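Local coordinates for protein phosphodiesterase (Candida albicans, PDB 6CPU) that belongs to the HD-domain phosphodiesterase clan, a mostly helical metalloprotein containing zinc and magnesium ions, with a small parallel sheet in its N-terminal part, at residues Glu3-Val8 with Val44-Ile49; Ile12-Asp17 with Gly111-Glu116; Phe287-Arg292 with Pro549-Thr554; Asp305-Tyr310 with Cys555-Glu560. All blocks are in the same frame, centred on the assembly; numbering follows the deposited sequence.

Interaction 1 (Glu3-Val8 with Val44-Ile49); sequences EVLSLV and VPIVII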
# COMPACT_ATOMS: atom_id res chain seq x y z
N GLU A 3 14.92 -21.04 0.11
CA GLU A 3 15.79 -20.26 -0.74
C GLU A 3 16.94 -19.81 0.15
O GLU A 3 16.72 -19.18 1.19
CB GLU A 3 15.06 -19.04 -1.33
CG GLU A 3 16.00 -18.06 -2.02
CD GLU A 3 15.27 -17.04 -2.89
OE1 GLU A 3 14.43 -17.44 -3.71
OE2 GLU A 3 15.55 -15.83 -2.77
N VAL A 4 18.17 -20.12 -0.25
CA VAL A 4 19.34 -19.82 0.56
C VAL A 4 20.14 -18.72 -0.12
O VAL A 4 20.45 -18.81 -1.31
CB VAL A 4 20.21 -21.06 0.81
CG1 VAL A 4 21.43 -20.69 1.65
CG2 VAL A 4 19.41 -22.17 1.49
N LEU A 5 20.45 -17.68 0.65
CA LEU A 5 21.20 -16.53 0.19
C LEU A 5 22.45 -16.50 1.03
O LEU A 5 22.36 -16.40 2.25
CB LEU A 5 20.40 -15.25 0.39
CG LEU A 5 18.96 -15.27 -0.14
CD1 LEU A 5 18.33 -13.91 0.08
CD2 LEU A 5 18.89 -15.62 -1.61
N SER A 6 23.62 -16.64 0.40
CA SER A 6 24.86 -16.78 1.15
C SER A 6 25.93 -15.75 0.81
O SER A 6 26.14 -15.39 -0.35
CB SER A 6 25.44 -18.18 0.94
OG SER A 6 26.63 -18.32 1.69
N LEU A 7 26.62 -15.30 1.85
CA LEU A 7 27.77 -14.43 1.71
C LEU A 7 29.07 -15.21 1.89
O LEU A 7 30.14 -14.63 1.82
CB LEU A 7 27.70 -13.30 2.74
CG LEU A 7 26.66 -12.21 2.46
CD1 LEU A 7 26.52 -11.26 3.64
CD2 LEU A 7 27.05 -11.44 1.20
N VAL A 8 28.95 -16.52 2.09
CA VAL A 8 30.09 -17.38 2.42
C VAL A 8 30.00 -18.73 1.70
O VAL A 8 29.03 -18.99 0.98
CB VAL A 8 30.16 -17.62 3.95
CG1 VAL A 8 30.42 -16.32 4.69
CG2 VAL A 8 28.89 -18.28 4.46
N VAL A 44 8.16 -19.26 0.46
CA VAL A 44 9.19 -20.21 0.90
C VAL A 44 10.04 -19.52 1.96
O VAL A 44 10.24 -18.29 1.90
CB VAL A 44 10.10 -20.71 -0.25
CG1 VAL A 44 9.30 -21.59 -1.21
CG2 VAL A 44 10.75 -19.56 -1.00
N PRO A 45 10.55 -20.28 2.94
CA PRO A 45 11.45 -19.64 3.89
C PRO A 45 12.75 -19.25 3.20
O PRO A 45 13.19 -19.95 2.28
CB PRO A 45 11.71 -20.72 4.93
CG PRO A 45 10.69 -21.77 4.71
CD PRO A 45 10.25 -21.67 3.29
N ILE A 46 13.32 -18.13 3.64
CA ILE A 46 14.59 -17.66 3.13
C ILE A 46 15.62 -17.78 4.25
O ILE A 46 15.39 -17.30 5.37
CB ILE A 46 14.50 -16.22 2.62
CG1 ILE A 46 13.60 -16.15 1.38
CG2 ILE A 46 15.90 -15.66 2.32
CD1 ILE A 46 13.27 -14.75 0.95
N VAL A 47 16.75 -18.41 3.94
CA VAL A 47 17.86 -18.53 4.89
C VAL A 47 19.01 -17.66 4.40
O VAL A 47 19.42 -17.78 3.25
CB VAL A 47 18.36 -19.99 5.03
CG1 VAL A 47 19.57 -20.05 5.97
CG2 VAL A 47 17.25 -20.90 5.52
N ILE A 48 19.49 -16.76 5.25
CA ILE A 48 20.66 -15.94 4.92
C ILE A 48 21.85 -16.40 5.76
O ILE A 48 21.77 -16.44 6.98
CB ILE A 48 20.40 -14.43 5.12
CG1 ILE A 48 19.20 -13.99 4.27
CG2 ILE A 48 21.62 -13.62 4.71
CD1 ILE A 48 18.84 -12.53 4.43
N ILE A 49 22.95 -16.73 5.08
CA ILE A 49 24.17 -17.20 5.74
C ILE A 49 25.20 -16.08 5.73
O ILE A 49 25.66 -15.67 4.67
CB ILE A 49 24.75 -18.46 5.06
CG1 ILE A 49 23.64 -19.49 4.82
CG2 ILE A 49 25.85 -19.09 5.92
CD1 ILE A 49 24.08 -20.73 4.08

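Interaction 2 (Ile12-Asp17 with Gly111-Glu116); sequences IPQVTD and GKLYQE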
# COMPACT_ATOMS: atom_id res chain seq x y z
N ILE A 12 24.11 -25.88 2.91
CA ILE A 12 23.21 -26.56 3.83
C ILE A 12 22.18 -27.33 3.00
O ILE A 12 20.99 -27.02 3.04
CB ILE A 12 22.51 -25.58 4.81
CG1 ILE A 12 21.86 -24.40 4.07
CG2 ILE A 12 23.50 -25.04 5.83
CD1 ILE A 12 21.06 -23.48 4.97
N PRO A 13 22.64 -28.35 2.25
CA PRO A 13 21.80 -28.96 1.21
C PRO A 13 20.52 -29.63 1.71
O PRO A 13 19.56 -29.74 0.95
CB PRO A 13 22.73 -30.01 0.57
CG PRO A 13 23.78 -30.28 1.60
CD PRO A 13 23.97 -28.99 2.34
N GLN A 14 20.53 -30.07 2.97
CA GLN A 14 19.36 -30.72 3.57
C GLN A 14 18.09 -29.85 3.53
O GLN A 14 16.99 -30.39 3.47
CB GLN A 14 19.64 -31.13 5.03
CG GLN A 14 20.15 -30.00 5.92
CD GLN A 14 19.76 -30.16 7.39
OE1 GLN A 14 19.12 -31.14 7.78
NE2 GLN A 14 20.15 -29.18 8.20
N VAL A 15 18.26 -28.53 3.55
CA VAL A 15 17.14 -27.58 3.53
C VAL A 15 17.04 -26.72 2.27
O VAL A 15 16.11 -25.93 2.14
CB VAL A 15 17.16 -26.65 4.77
CG1 VAL A 15 17.04 -27.47 6.05
CG2 VAL A 15 18.43 -25.80 4.81
N THR A 16 17.97 -26.89 1.33
CA THR A 16 18.10 -25.99 0.19
C THR A 16 17.33 -26.43 -1.06
O THR A 16 17.51 -27.55 -1.53
CB THR A 16 19.59 -25.82 -0.19
OG1 THR A 16 20.34 -25.40 0.96
CG2 THR A 16 19.76 -24.79 -1.30
N ASP A 17 16.48 -25.55 -1.59
CA ASP A 17 15.89 -25.71 -2.92
C ASP A 17 16.75 -24.97 -3.95
O ASP A 17 17.06 -25.50 -5.01
CB ASP A 17 14.46 -25.15 -2.96
CG ASP A 17 13.80 -25.25 -4.35
OD1 ASP A 17 14.09 -26.21 -5.09
OD2 ASP A 17 12.99 -24.36 -4.70
N GLY A 111 19.15 -30.31 13.37
CA GLY A 111 17.80 -30.76 13.71
C GLY A 111 16.85 -29.60 13.94
O GLY A 111 15.70 -29.64 13.49
N LYS A 112 17.33 -28.57 14.63
CA LYS A 112 16.54 -27.36 14.87
C LYS A 112 16.29 -26.61 13.56
O LYS A 112 15.16 -26.22 13.27
CB LYS A 112 17.23 -26.44 15.88
CG LYS A 112 16.33 -25.36 16.47
CD LYS A 112 17.10 -24.12 16.90
CE LYS A 112 17.94 -24.38 18.15
NZ LYS A 112 18.92 -23.29 18.39
N LEU A 113 17.35 -26.43 12.77
CA LEU A 113 17.26 -25.71 11.49
C LEU A 113 16.28 -26.37 10.53
O LEU A 113 15.41 -25.71 9.98
CB LEU A 113 18.64 -25.63 10.83
CG LEU A 113 18.71 -24.93 9.46
CD1 LEU A 113 18.49 -23.44 9.60
CD2 LEU A 113 20.04 -25.21 8.77
N TYR A 114 16.42 -27.68 10.34
CA TYR A 114 15.54 -28.41 9.43
C TYR A 114 14.07 -28.34 9.88
O TYR A 114 13.17 -28.12 9.07
CB TYR A 114 15.99 -29.87 9.30
CG TYR A 114 15.20 -30.67 8.29
CD1 TYR A 114 15.66 -30.84 7.00
CD2 TYR A 114 13.98 -31.24 8.63
CE1 TYR A 114 14.94 -31.56 6.07
CE2 TYR A 114 13.24 -31.96 7.71
CZ TYR A 114 13.73 -32.11 6.43
OH TYR A 114 13.01 -32.83 5.50
N GLN A 115 13.84 -28.54 11.18
CA GLN A 115 12.50 -28.52 11.77
C GLN A 115 11.86 -27.13 11.62
O GLN A 115 10.69 -27.01 11.23
CB GLN A 115 12.57 -28.91 13.25
CG GLN A 115 11.23 -29.12 13.93
CD GLN A 115 10.59 -27.83 14.43
OE1 GLN A 115 11.28 -26.90 14.86
NE2 GLN A 115 9.26 -27.77 14.38
N GLU A 116 12.63 -26.11 11.95
CA GLU A 116 12.20 -24.73 11.82
C GLU A 116 11.82 -24.39 10.37
O GLU A 116 10.75 -23.84 10.11
CB GLU A 116 13.33 -23.80 12.30
CG GLU A 116 12.86 -22.52 12.95
CD GLU A 116 13.97 -21.77 13.68
OE1 GLU A 116 14.88 -22.43 14.23
OE2 GLU A 116 13.92 -20.52 13.71

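Interaction 3 (Phe287-Arg292 with Pro549-Thr554); sequences FHFLIR and PQLQYT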
# COMPACT_ATOMS: atom_id res chain seq x y z
N PHE A 287 -4.55 12.52 -5.97
CA PHE A 287 -3.74 13.39 -6.82
C PHE A 287 -4.63 14.15 -7.82
O PHE A 287 -4.53 15.37 -7.94
CB PHE A 287 -2.69 12.56 -7.55
CG PHE A 287 -1.60 13.36 -8.18
CD1 PHE A 287 -0.69 14.05 -7.40
CD2 PHE A 287 -1.45 13.39 -9.56
CE1 PHE A 287 0.33 14.77 -7.97
CE2 PHE A 287 -0.42 14.11 -10.15
CZ PHE A 287 0.47 14.81 -9.35
N HIS A 288 -5.52 13.44 -8.49
CA HIS A 288 -6.46 14.09 -9.43
C HIS A 288 -7.44 15.04 -8.72
O HIS A 288 -7.63 16.17 -9.19
CB HIS A 288 -7.21 13.07 -10.28
CG HIS A 288 -6.50 12.70 -11.54
ND1 HIS A 288 -7.02 12.97 -12.79
CD2 HIS A 288 -5.30 12.11 -11.75
CE1 HIS A 288 -6.17 12.55 -13.71
NE2 HIS A 288 -5.12 12.02 -13.11
N PHE A 289 -8.02 14.61 -7.60
CA PHE A 289 -8.88 15.50 -6.80
C PHE A 289 -8.17 16.81 -6.50
O PHE A 289 -8.72 17.89 -6.73
CB PHE A 289 -9.32 14.85 -5.47
CG PHE A 289 -10.19 13.62 -5.62
CD1 PHE A 289 -10.85 13.32 -6.81
CD2 PHE A 289 -10.37 12.77 -4.54
CE1 PHE A 289 -11.65 12.20 -6.92
CE2 PHE A 289 -11.18 11.65 -4.65
CZ PHE A 289 -11.81 11.35 -5.84
N LEU A 290 -6.95 16.72 -5.99
CA LEU A 290 -6.18 17.89 -5.60
C LEU A 290 -5.84 18.82 -6.78
O LEU A 290 -5.81 20.04 -6.61
CB LEU A 290 -4.92 17.47 -4.87
CG LEU A 290 -5.17 16.86 -3.48
CD1 LEU A 290 -4.02 15.95 -3.05
CD2 LEU A 290 -5.41 17.96 -2.45
N ILE A 291 -5.59 18.26 -7.95
CA ILE A 291 -5.36 19.08 -9.14
C ILE A 291 -6.64 19.83 -9.51
O ILE A 291 -6.64 21.05 -9.63
CB ILE A 291 -4.86 18.26 -10.34
CG1 ILE A 291 -3.41 17.82 -10.09
CG2 ILE A 291 -4.93 19.07 -11.63
CD1 ILE A 291 -3.02 16.59 -10.86
N ARG A 292 -7.73 19.08 -9.65
CA ARG A 292 -9.01 19.67 -10.04
C ARG A 292 -9.56 20.66 -9.00
O ARG A 292 -10.40 21.50 -9.33
CB ARG A 292 -10.01 18.57 -10.37
CG ARG A 292 -9.62 17.76 -11.59
CD ARG A 292 -10.76 16.90 -12.08
NE ARG A 292 -10.35 15.92 -13.08
CZ ARG A 292 -10.17 16.17 -14.38
NH1 ARG A 292 -10.33 17.40 -14.87
NH2 ARG A 292 -9.80 15.19 -15.19
N PRO A 549 -17.54 21.68 -5.88
CA PRO A 549 -18.10 21.57 -7.23
C PRO A 549 -17.21 20.87 -8.25
O PRO A 549 -17.72 20.17 -9.13
CB PRO A 549 -18.29 23.04 -7.66
CG PRO A 549 -18.44 23.79 -6.39
CD PRO A 549 -17.70 23.04 -5.32
N GLN A 550 -15.89 21.05 -8.14
CA GLN A 550 -14.95 20.52 -9.14
C GLN A 550 -14.92 18.99 -9.26
O GLN A 550 -14.44 18.46 -10.26
CB GLN A 550 -13.54 21.04 -8.89
CG GLN A 550 -13.40 22.56 -8.89
CD GLN A 550 -13.35 23.15 -7.49
OE1 GLN A 550 -14.15 22.80 -6.63
NE2 GLN A 550 -12.40 24.06 -7.27
N LEU A 551 -15.44 18.29 -8.25
CA LEU A 551 -15.44 16.82 -8.27
C LEU A 551 -16.75 16.22 -8.79
O LEU A 551 -16.94 15.01 -8.71
CB LEU A 551 -15.11 16.28 -6.87
CG LEU A 551 -13.97 16.99 -6.13
CD1 LEU A 551 -13.68 16.30 -4.80
CD2 LEU A 551 -12.70 17.06 -6.97
N GLN A 552 -17.63 17.06 -9.35
CA GLN A 552 -18.93 16.60 -9.85
C GLN A 552 -18.78 15.47 -10.87
O GLN A 552 -19.63 14.57 -10.93
CB GLN A 552 -19.72 17.79 -10.46
CG GLN A 552 -21.08 17.44 -11.07
CD GLN A 552 -22.08 16.94 -10.05
OE1 GLN A 552 -22.11 17.39 -8.91
NE2 GLN A 552 -22.93 16.01 -10.47
N TYR A 553 -17.70 15.49 -11.64
CA TYR A 553 -17.45 14.45 -12.63
C TYR A 553 -17.51 13.04 -12.05
O TYR A 553 -17.88 12.09 -12.75
CB TYR A 553 -16.12 14.70 -13.34
CG TYR A 553 -14.90 14.30 -12.54
CD1 TYR A 553 -14.35 13.02 -12.66
CD2 TYR A 553 -14.29 15.19 -11.67
CE1 TYR A 553 -13.24 12.65 -11.93
CE2 TYR A 553 -13.17 14.83 -10.93
CZ TYR A 553 -12.65 13.55 -11.07
OH TYR A 553 -11.53 13.18 -10.34
N THR A 554 -17.16 12.89 -10.76
CA THR A 554 -17.25 11.58 -10.10
C THR A 554 -18.70 11.10 -10.04
O THR A 554 -18.99 9.95 -10.36
CB THR A 554 -16.65 11.60 -8.68
OG1 THR A 554 -17.25 12.64 -7.89
CG2 THR A 554 -15.15 11.83 -8.74

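Interaction 4 (Asp305-Tyr310 with Cys555-Glu560); sequences DPKLDY and CDIIME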
# COMPACT_ATOMS: atom_id res chain seq x y z
N ASP A 305 -10.13 15.63 -19.63
CA ASP A 305 -11.43 14.97 -19.68
C ASP A 305 -11.41 13.65 -18.91
O ASP A 305 -10.85 12.66 -19.39
CB ASP A 305 -11.85 14.72 -21.13
CG ASP A 305 -13.28 14.22 -21.27
OD1 ASP A 305 -13.86 13.67 -20.30
OD2 ASP A 305 -13.84 14.37 -22.37
N PRO A 306 -12.06 13.60 -17.73
CA PRO A 306 -11.94 12.41 -16.89
C PRO A 306 -12.69 11.19 -17.41
O PRO A 306 -12.47 10.08 -16.91
CB PRO A 306 -12.56 12.88 -15.56
CG PRO A 306 -13.57 13.89 -15.97
CD PRO A 306 -12.99 14.60 -17.16
N LYS A 307 -13.55 11.36 -18.41
CA LYS A 307 -14.40 10.26 -18.88
C LYS A 307 -13.69 9.41 -19.94
O LYS A 307 -14.16 8.32 -20.28
CB LYS A 307 -15.75 10.81 -19.39
CG LYS A 307 -16.37 11.79 -18.40
CD LYS A 307 -17.79 12.23 -18.74
CE LYS A 307 -18.15 13.44 -17.88
NZ LYS A 307 -19.62 13.67 -17.74
N LEU A 308 -12.56 9.89 -20.44
CA LEU A 308 -11.81 9.18 -21.48
C LEU A 308 -11.19 7.91 -20.94
O LEU A 308 -10.79 7.85 -19.78
CB LEU A 308 -10.70 10.07 -22.05
CG LEU A 308 -11.13 11.34 -22.79
CD1 LEU A 308 -9.93 12.16 -23.21
CD2 LEU A 308 -11.98 10.98 -24.00
N ASP A 309 -11.11 6.88 -21.78
CA ASP A 309 -10.39 5.66 -21.42
C ASP A 309 -8.89 5.92 -21.57
O ASP A 309 -8.49 6.95 -22.11
CB ASP A 309 -10.83 4.50 -22.31
CG ASP A 309 -10.66 3.14 -21.63
OD1 ASP A 309 -10.06 3.07 -20.53
OD2 ASP A 309 -11.11 2.14 -22.21
N TYR A 310 -8.07 4.98 -21.09
CA TYR A 310 -6.61 5.11 -21.18
C TYR A 310 -6.08 4.88 -22.59
O TYR A 310 -6.37 3.86 -23.22
CB TYR A 310 -5.92 4.14 -20.22
CG TYR A 310 -4.42 4.12 -20.35
CD1 TYR A 310 -3.66 5.25 -20.05
CD2 TYR A 310 -3.75 2.97 -20.76
CE1 TYR A 310 -2.28 5.24 -20.16
CE2 TYR A 310 -2.37 2.95 -20.87
CZ TYR A 310 -1.65 4.08 -20.57
OH TYR A 310 -0.28 4.05 -20.69
N CYS A 555 -19.60 11.99 -9.63
CA CYS A 555 -21.03 11.67 -9.64
C CYS A 555 -21.53 11.32 -11.05
O CYS A 555 -22.34 10.40 -11.22
CB CYS A 555 -21.84 12.84 -9.08
SG CYS A 555 -21.23 13.46 -7.49
N ASP A 556 -21.02 12.02 -12.06
CA ASP A 556 -21.40 11.76 -13.46
C ASP A 556 -21.04 10.35 -13.89
O ASP A 556 -21.84 9.68 -14.54
CB ASP A 556 -20.75 12.77 -14.41
CG ASP A 556 -21.15 14.21 -14.12
OD1 ASP A 556 -22.20 14.43 -13.48
OD2 ASP A 556 -20.40 15.13 -14.52
N ILE A 557 -19.83 9.90 -13.52
CA ILE A 557 -19.38 8.55 -13.90
C ILE A 557 -20.07 7.46 -13.09
O ILE A 557 -20.38 6.40 -13.63
CB ILE A 557 -17.84 8.40 -13.80
CG1 ILE A 557 -17.14 9.37 -14.77
CG2 ILE A 557 -17.42 6.97 -14.12
CD1 ILE A 557 -15.65 9.52 -14.53
N ILE A 558 -20.33 7.71 -11.80
CA ILE A 558 -21.10 6.76 -10.99
C ILE A 558 -22.45 6.47 -11.64
O ILE A 558 -22.84 5.30 -11.77
CB ILE A 558 -21.34 7.28 -9.55
CG1 ILE A 558 -20.03 7.30 -8.76
CG2 ILE A 558 -22.34 6.38 -8.83
CD1 ILE A 558 -20.06 8.22 -7.56
N MET A 559 -23.15 7.51 -12.06
CA MET A 559 -24.45 7.35 -12.71
C MET A 559 -24.33 6.55 -14.01
O MET A 559 -25.05 5.56 -14.20
CB MET A 559 -25.12 8.70 -12.97
CG MET A 559 -26.59 8.60 -13.34
SD MET A 559 -27.64 8.04 -11.98
CE MET A 559 -27.89 9.58 -11.10
N GLU A 560 -23.40 6.95 -14.88
CA GLU A 560 -23.15 6.22 -16.13
C GLU A 560 -22.89 4.73 -15.87
O GLU A 560 -23.47 3.86 -16.53
CB GLU A 560 -21.98 6.83 -16.90
CG GLU A 560 -22.27 8.19 -17.51
CD GLU A 560 -21.12 8.72 -18.34
OE1 GLU A 560 -20.66 8.00 -19.25
OE2 GLU A 560 -20.69 9.87 -18.09

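Interaction 1 (Glu3-Val8 with Val44-Ile49)
Val-4 and Ile-49 meet across the central strand pair of a four-stranded parallel beta sheet, in which strand 2-6 lies between strands 16-21 and 46-49. The axes of strands 3-6 and 46-49 come within 4.7 Å at an angle of 18°, and Glu-3, Val-4, Leu-5 and Ser-6 sit level with Ile-46, Val-47, Ile-48 and Ile-49. Parallel pairing is evident from the bonding: Leu-5 gives its N-H to Val-47 O and takes the N-H of Ile-49 on its own O. The first of these bonds is nearly straight, with an angle of 174° at the hydrogen.

On the face of Val-4 and Ile-49 the two side chains lean across one another diagonally, CG1 of Val-4 lying 3.6 Å from CD1 of Ile-49. That valine branch stands anti to the backbone N (chi1 179°), which turns it along the strand toward the isoleucine. Helix 110-124 covers Val-47 on this face. The face of Leu-5 and Ile-46 turns instead to helix 25-34 and pairs Leu-5 CD1 with Ile-46 CG2 at 3.7 Å. Glu-3 shares it, but its carboxylate serves Lys-35 and His-31.

Beyond the strand end, Ser-6 OG bonds to Val-8 O at 2.6 Å within the same segment. Here the packing is tight: Val-8 CG2 is pressed to 3.5 Å from Ile-49 CG2.

Interaction 2 (Ile12-Asp17 with Gly111-Glu116)
The ring of Tyr-114 and the side-chain amide of Gln-14 are the flat groups of this contact, their planes 31° apart, so they are tilted against each other rather than stacked. At the ring edge, near its plane, lies the backbone oxygen of Gln-14, 3.5 Å from Tyr-114 CE1. The amide oxygen sits one ring atom back, with OE1 of Gln-14 3.6 Å from CD1 of Tyr-114. A third neighbour comes in obliquely: CG1 of Val-15 reaches 3.8 Å from Tyr-114 CD1. Gln-14 OE1 and Val-15 CG1 lie on opposite sides of the ring plane, each about 2 Å from it. Met-1 also touches both Tyr-114 and Val-15.

The amide nitrogen is turned the other way, toward Leu-113, with NE2 of Gln-14 4.0 Å from CD2 of Leu-113. Gln-14 reaches this position with CG set between its backbone N and carbonyl carbon (chi1 54°) and the chain extended beyond. CD2 of Leu-113 also meets Ile-12 CD1 and Val-15 CG2, each at 4.3 Å, so three side chains of the loop gather loosely round one methyl. No hydrogen bond crosses between the segments.

The loop is held by its own bonds. Ile-12 O accepts from Val-15 N and, at 2.7 Å, from Thr-16 OG1, and the two donors approach from opposite faces of the carbonyl plane. Ile-12 rests on Val-4, and Leu-113 on Leu-101. The arrangement is three-layer alpha/beta/alpha: helix 110-124 covers one face of the parallel sheet and the loop leading into edge strand 16-21, and helix 25-34 the other face.

Interaction 3 (Phe287-Arg292 with Pro549-Thr554)
At the C-terminal end of helix 276-292, Arg-292 lies over the ring of Tyr-553, in the first turn of helix 552-569, just after the 3-10 turn 549-551. CZ of Arg-292 is 5.0 Å from the ring centroid of Tyr-553 and 17° off its normal, a cation-pi contact over the face. It is not a stacked one, since the guanidinium plane is inclined 60° to the ring. Closer contact comes from the shaft of the side chain, with Arg-292 CD 3.4 Å from Tyr-553 CE2. The terminal nitrogens are bonded, NH1 to Glu-304 O, whereas Arg-292 NE is buried with no partner in the model.

The same tyrosine points its hydroxyl at the edge of Phe-289. Tyr-553 OH lies in the plane of that ring, 3.6 Å from CE1 of Phe-289. It too is buried without a polar partner.

These elements belong to the helical bundle of the phosphodiesterase domain. Helix 276-292 carries the zinc ligand His-278, and the Phe-289 side chain, about 12 Å from the zinc ion, packs on helix 446-462, whose last residue is the ligand Asp-462.

Leu-551 and Thr-554 run nearly perpendicular to the Phe-289 side chain, their methyls meeting its ring at a slant: Leu-551 CD2 at 4.2 Å from Phe-289 CD1, and Thr-554 CG2 at 4.0 Å from Phe-289 CE1. The threonine methyl also sits near the margin of the Tyr-553 face opposite the guanidinium. At the outer margin CB and CG of Gln-550 both lie against Arg-292 O, CB at 3.2 Å.

Interaction 4 (Asp305-Tyr310 with Cys555-Glu560)
Ile-557 and Pro-306 form the more buried, though still loose, part of this contact, while Lys-307 reaches past them toward two acids on the exposed side. The packed part is small: CD1 of Ile-557 approaches the backbone oxygen of Pro-306 at 4.0 Å, and the stem of Lys-307 runs by the same isoleucine, its CG 4.4 Å from Ile-557 CG1. Trp-218 touches both Pro-306 and Ile-557.

The outer part is electrostatic and looser. Lys-307 is extended beyond CG, chi2 to chi4 all lying near 180°, and this carries the ammonium group to the helix. NZ of Lys-307 stands 3.6 Å from OD2 of Asp-556, and it is equally close to that residue's CB, so the amine lies alongside the side chain. Glu-560, one helical turn on, comes in roughly perpendicular to the lysine, with OE2 4.0 Å from Lys-307 NZ. Glu-560 OE2 is nearer still to Lys-307 CD, at 3.8 Å, so the carboxylate lies beside the aliphatic stem as much as the ammonium. Both salt bridges are long, and no hydrogen bond spans the segments, so this is a charge network without close pairing. The other carboxylate oxygen of Asp-556 takes a weak hydrogen bond from Gln-552.

The loop presents its lysine from a type I beta turn, Asp-305 to Leu-308, reinforced by an Asx turn in which Lys-307 N donates to Asp-305 OD1 at 3.0 Å. Farther along, Asp-309 pairs with Arg-471. The contact joins the connection between helices 276-292 and 336-348 to helix 552-569, which packs through Cys-555 and Ile-558 on helix 525-547.

Overall arrangement
Interaction 1 lies within the small parallel sheet and interaction 2 at its edge, where a helix covers it; interactions 3 and 4 belong to the helical phosphodiesterase domain on the opposite side of the chain's centre, and the centres of 1 and 3 are about 48 Å apart. Within each pair the contacts touch: Val-4 packs on Thr-16 and Ile-12, while Pro-306 packs on Tyr-553 and Arg-292. Interactions 3 and 4 share helix 552-569. Interactions 1 and 3 are buried, one through backbone hydrogen bonds with aliphatic packing, the other through aromatic and cation-pi contact. Interaction 2 is partly buried and mostly van der Waals, whereas interaction 4, at the surface, combines loose packing on Ile-557 with two long salt bridges.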